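Local structure of D-isomer specific 2-hydroxyacid dehydrogenase family protein (Desulfovibrio vulgaris, 5TX7) at residues Val82-Pro96 against Phe309-Leu323. The protein probably catalyses the NAD(P)-dependent interconversion of D-2-hydroxyacids and the corresponding 2-oxoacids. Residues are numbered along the deposited sequence; the frame is centred on the assembly and turned at random.
Sequences VAAAGVLGIPVSNVP and FIEGTPVNVVNAAHL
Val82 meets the C-terminal tail with both its side chain and its carbonyl: the side chain crosses that of Val318 at about a right angle, CG1 against CG2, and the carbonyl O takes an N-H from the amide of Asn319, with ND2 2.9 Å from Val82 O. That oxygen also receives Gly86 N inside helix 82-87, so two donors grip it. One residue on, Ala83 CB sits over the face of the His322 imidazole, 3.6 Å from the ring centroid, a CH-pi contact. Gly86, bare of a side chain, lets the backbone of His322 lie close against the helix. After the Schellman motif at Gly89, Ile90 O takes the other Asn319 N-H, ND2 to O 3.1 Å and nearly flat in the amide plane. Pro91 lies between Leu323 CD1, against its CB, and Phe309, whose CE1 comes within 4.1 Å of Pro91 CG; the Phe309 ring also stacks with Phe69. Val92 N completes the Asn319 site by donating to OD1 from above the carbonyl plane (3.1 Å). Asn319, its CG lying between its own backbone N and carbonyl carbon (chi1 70°), turns its amide toward segment 82-96, where its two ends join helix, turn and strand. From here the backbones run antiparallel: Val318 N reaches Val92 O at 2.9 Å and Asn94 N reaches Asn316 O at 3.3 Å, flanking the non-hydrogen-bonded pair Ser93-Val317. Ser93 OG adds a bond to Val315 O, 2.7 Å away. Asn94 sets its amide beside Val318 CG1, while its ND2 is bonded to Thr75 O. The example illustrates how a discontinuous domain is closed: after the NAD-binding domain, helix 292-310 brings the chain back, and its tail covers the edge of the parallel sheet in the flavodoxin-like substrate-binding domain of D-2-hydroxyacid dehydrogenases.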
loop_
_atom_site.group_PDB
_atom_site.type_symbol
_atom_site.label_atom_id
_atom_site.label_comp_id
_atom_site.label_asym_id
_atom_site.label_seq_id
_atom_site.Cartn_x
_atom_site.Cartn_y
_atom_site.Cartn_z
ATOM N N VAL A 82 20.896 15.329 27.166
ATOM C CA VAL A 82 21.597 16.334 26.366
ATOM C C VAL A 82 21.929 17.593 27.163
ATOM O O VAL A 82 22.848 18.330 26.790
ATOM C CB VAL A 82 20.865 16.704 25.049
ATOM C CG1 VAL A 82 20.644 15.468 24.181
ATOM C CG2 VAL A 82 19.547 17.428 25.301
ATOM N N ALA A 83 21.187 17.841 28.240
ATOM C CA ALA A 83 21.514 18.938 29.171
ATOM C C ALA A 83 22.845 18.676 29.897
ATOM O O ALA A 83 23.696 19.551 29.968
ATOM C CB ALA A 83 20.385 19.148 30.183
ATOM N N ALA A 84 23.014 17.468 30.422
ATOM C CA ALA A 84 24.273 17.058 31.037
ATOM C C ALA A 84 25.431 17.147 30.043
ATOM O O ALA A 84 26.518 17.607 30.383
ATOM C CB ALA A 84 24.171 15.636 31.580
ATOM N N ALA A 85 25.190 16.698 28.816
ATOM C CA ALA A 85 26.180 16.839 27.748
ATOM C C ALA A 85 26.584 18.300 27.530
ATOM O O ALA A 85 27.775 18.600 27.389
ATOM C CB ALA A 85 25.669 16.214 26.455
ATOM N N GLY A 86 25.596 19.195 27.525
ATOM C CA GLY A 86 25.823 20.621 27.348
ATOM C C GLY A 86 26.774 21.204 28.377
ATOM O O GLY A 86 27.793 21.821 28.011
ATOM N N VAL A 87 26.479 20.970 29.658
ATOM C CA VAL A 87 27.267 21.555 30.755
ATOM C C VAL A 87 28.717 21.046 30.764
ATOM O O VAL A 87 29.629 21.776 31.161
ATOM C CB VAL A 87 26.586 21.404 32.156
ATOM C CG1 VAL A 87 25.173 21.994 32.150
ATOM C CG2 VAL A 87 26.542 19.963 32.647
ATOM N N LEU A 88 28.914 19.808 30.301
ATOM C CA LEU A 88 30.246 19.239 30.047
ATOM C C LEU A 88 30.882 19.712 28.722
ATOM O O LEU A 88 31.998 19.297 28.389
ATOM C CB LEU A 88 30.175 17.697 30.045
ATOM C CG LEU A 88 29.692 16.970 31.301
ATOM C CD1 LEU A 88 29.544 15.479 31.003
ATOM C CD2 LEU A 88 30.634 17.184 32.470
ATOM N N GLY A 89 30.179 20.555 27.968
ATOM C CA GLY A 89 30.690 21.126 26.720
ATOM C C GLY A 89 30.651 20.195 25.527
ATOM O O GLY A 89 31.480 20.311 24.636
ATOM N N ILE A 90 29.670 19.289 25.499
ATOM C CA ILE A 90 29.506 18.313 24.422
ATOM C C ILE A 90 28.247 18.665 23.630
ATOM O O ILE A 90 27.148 18.467 24.127
ATOM C CB ILE A 90 29.379 16.879 24.993
ATOM C CG1 ILE A 90 30.655 16.497 25.766
ATOM C CG2 ILE A 90 29.130 15.858 23.869
ATOM C CD1 ILE A 90 30.482 15.315 26.686
ATOM N N PRO A 91 28.395 19.197 22.401
ATOM C CA PRO A 91 27.232 19.364 21.521
ATOM C C PRO A 91 26.590 18.028 21.185
ATOM O O PRO A 91 27.302 17.046 20.978
ATOM C CB PRO A 91 27.821 19.978 20.245
ATOM C CG PRO A 91 29.176 20.487 20.607
ATOM C CD PRO A 91 29.647 19.660 21.765
ATOM N N VAL A 92 25.263 17.990 21.141
ATOM C CA VAL A 92 24.527 16.798 20.729
ATOM C C VAL A 92 23.711 17.181 19.511
ATOM O O VAL A 92 22.917 18.130 19.566
ATOM C CB VAL A 92 23.590 16.254 21.829
ATOM C CG1 VAL A 92 22.900 14.987 21.367
ATOM C CG2 VAL A 92 24.376 15.959 23.092
ATOM N N SER A 93 23.904 16.445 18.422
ATOM C CA SER A 93 23.114 16.655 17.218
ATOM C C SER A 93 22.151 15.489 16.959
ATOM O O SER A 93 22.447 14.337 17.324
ATOM C CB SER A 93 24.038 16.848 16.017
ATOM O OG SER A 93 24.754 18.064 16.116
ATOM N N ASN A 94 21.014 15.797 16.324
ATOM C CA ASN A 94 20.101 14.758 15.811
ATOM C C ASN A 94 19.956 14.876 14.298
ATOM O O ASN A 94 20.686 15.642 13.674
ATOM C CB ASN A 94 18.744 14.817 16.541
ATOM C CG ASN A 94 17.910 16.024 16.165
ATOM O OD1 ASN A 94 18.380 16.973 15.510
ATOM N ND2 ASN A 94 16.659 16.001 16.594
ATOM N N VAL A 95 19.038 14.103 13.717
ATOM C CA VAL A 95 18.720 14.182 12.301
ATOM C C VAL A 95 17.203 14.289 12.119
ATOM O O VAL A 95 16.500 13.273 12.187
ATOM C CB VAL A 95 19.210 12.935 11.547
ATOM C CG1 VAL A 95 18.975 13.101 10.047
ATOM C CG2 VAL A 95 20.682 12.649 11.854
ATOM N N PRO A 96 16.682 15.506 11.896
ATOM C CA PRO A 96 15.260 15.625 11.538
ATOM C C PRO A 96 15.011 15.363 10.050
ATOM O O PRO A 96 15.924 15.512 9.238
ATOM C CB PRO A 96 14.924 17.074 11.904
ATOM C CG PRO A 96 16.216 17.805 11.758
ATOM C CD PRO A 96 17.344 16.817 11.995
ATOM N N PHE A 309 30.778 19.500 12.857
ATOM C CA PHE A 309 31.433 19.581 14.165
ATOM C C PHE A 309 32.946 19.762 14.012
ATOM O O PHE A 309 33.534 20.579 14.707
ATOM C CB PHE A 309 31.142 18.355 15.037
ATOM C CG PHE A 309 31.972 18.326 16.274
ATOM C CD1 PHE A 309 31.694 19.211 17.314
ATOM C CD2 PHE A 309 33.078 17.487 16.375
ATOM C CE1 PHE A 309 32.480 19.229 18.451
ATOM C CE2 PHE A 309 33.872 17.506 17.505
ATOM C CZ PHE A 309 33.573 18.377 18.542
ATOM N N ILE A 310 33.557 18.996 13.104
ATOM C CA ILE A 310 34.992 19.134 12.799
ATOM C C ILE A 310 35.310 20.544 12.273
ATOM O O ILE A 310 36.282 21.154 12.713
ATOM C CB ILE A 310 35.478 18.059 11.790
ATOM C CG1 ILE A 310 35.500 16.671 12.443
ATOM C CG2 ILE A 310 36.877 18.379 11.259
ATOM C CD1 ILE A 310 35.489 15.520 11.432
ATOM N N GLU A 311 34.474 21.061 11.367
ATOM C CA GLU A 311 34.660 22.406 10.813
ATOM C C GLU A 311 34.391 23.550 11.823
ATOM O O GLU A 311 34.584 24.723 11.478
ATOM C CB GLU A 311 33.800 22.594 9.547
ATOM N N GLY A 312 33.943 23.229 13.044
ATOM C CA GLY A 312 33.780 24.211 14.122
ATOM C C GLY A 312 32.405 24.861 14.199
ATOM O O GLY A 312 32.154 25.631 15.121
ATOM N N THR A 313 31.516 24.539 13.248
ATOM C CA THR A 313 30.144 25.087 13.178
ATOM C C THR A 313 29.091 23.950 13.217
ATOM O O THR A 313 28.515 23.620 12.176
ATOM C CB THR A 313 29.952 25.902 11.877
ATOM O OG1 THR A 313 30.146 25.049 10.738
ATOM C CG2 THR A 313 30.938 27.069 11.802
ATOM N N PRO A 314 28.824 23.364 14.413
ATOM C CA PRO A 314 27.977 22.174 14.486
ATOM C C PRO A 314 26.519 22.440 14.116
ATOM O O PRO A 314 25.959 23.456 14.500
ATOM C CB PRO A 314 28.085 21.735 15.960
ATOM C CG PRO A 314 28.995 22.685 16.633
ATOM C CD PRO A 314 29.084 23.897 15.761
ATOM N N VAL A 315 25.917 21.510 13.390
ATOM C CA VAL A 315 24.576 21.676 12.852
ATOM C C VAL A 315 23.592 20.752 13.568
ATOM O O VAL A 315 24.009 19.768 14.170
ATOM C CB VAL A 315 24.630 21.476 11.318
ATOM C CG1 VAL A 315 24.648 20.009 10.892
ATOM C CG2 VAL A 315 23.513 22.248 10.659
ATOM N N ASN A 316 22.304 21.090 13.535
ATOM C CA ASN A 316 21.226 20.307 14.187
ATOM C C ASN A 316 21.455 20.104 15.688
ATOM O O ASN A 316 21.133 19.066 16.236
ATOM C CB ASN A 316 21.029 18.952 13.496
ATOM C CG ASN A 316 20.517 19.076 12.076
ATOM O OD1 ASN A 316 19.664 19.912 11.784
ATOM N ND2 ASN A 316 21.007 18.212 11.189
ATOM N N VAL A 317 21.987 21.120 16.355
ATOM C CA VAL A 317 22.331 21.000 17.760
ATOM C C VAL A 317 21.029 21.071 18.567
ATOM O O VAL A 317 20.259 22.034 18.417
ATOM C CB VAL A 317 23.337 22.088 18.177
ATOM C CG1 VAL A 317 23.687 21.988 19.650
ATOM C CG2 VAL A 317 24.609 21.954 17.369
ATOM N N VAL A 318 20.783 20.057 19.400
ATOM C CA VAL A 318 19.564 20.012 20.234
ATOM C C VAL A 318 19.762 20.483 21.688
ATOM O O VAL A 318 18.789 20.525 22.451
ATOM C CB VAL A 318 18.867 18.615 20.215
ATOM C CG1 VAL A 318 18.535 18.208 18.791
ATOM C CG2 VAL A 318 19.706 17.523 20.882
ATOM N N ASN A 319 20.995 20.857 22.059
ATOM C CA ASN A 319 21.293 21.337 23.407
ATOM C C ASN A 319 22.074 22.662 23.429
ATOM O O ASN A 319 22.926 22.883 24.297
ATOM C CB ASN A 319 22.012 20.234 24.185
ATOM C CG ASN A 319 23.425 19.973 23.683
ATOM O OD1 ASN A 319 23.778 20.327 22.564
ATOM N ND2 ASN A 319 24.248 19.366 24.527
ATOM N N ALA A 320 21.746 23.553 22.493
ATOM C CA ALA A 320 22.436 24.850 22.354
ATOM C C ALA A 320 22.281 25.733 23.603
ATOM O O ALA A 320 23.218 26.427 24.008
ATOM C CB ALA A 320 21.933 25.582 21.119
ATOM N N ALA A 321 21.095 25.675 24.207
ATOM C CA ALA A 321 20.799 26.382 25.452
ATOM C C ALA A 321 21.692 25.985 26.642
ATOM O O ALA A 321 21.924 26.806 27.522
ATOM C CB ALA A 321 19.332 26.185 25.811
ATOM N N HIS A 322 22.179 24.739 26.671
ATOM C CA HIS A 322 23.042 24.230 27.766
ATOM C C HIS A 322 24.546 24.311 27.490
ATOM O O HIS A 322 25.355 24.143 28.404
ATOM C CB HIS A 322 22.672 22.786 28.096
ATOM C CG HIS A 322 21.234 22.609 28.471
ATOM N ND1 HIS A 322 20.276 22.185 27.572
ATOM C CD2 HIS A 322 20.590 22.811 29.643
ATOM C CE1 HIS A 322 19.103 22.129 28.176
ATOM N NE2 HIS A 322 19.265 22.506 29.432
ATOM N N LEU A 323 24.882 24.528 26.216
ATOM C CA LEU A 323 26.223 24.918 25.791
ATOM C C LEU A 323 26.452 26.377 26.095
ATOM O O LEU A 323 27.215 26.688 26.988
ATOM C CB LEU A 323 26.398 24.696 24.286
ATOM C CG LEU A 323 26.376 23.244 23.830
ATOM C CD1 LEU A 323 26.298 23.172 22.318
ATOM C CD2 LEU A 323 27.598 22.500 24.332
#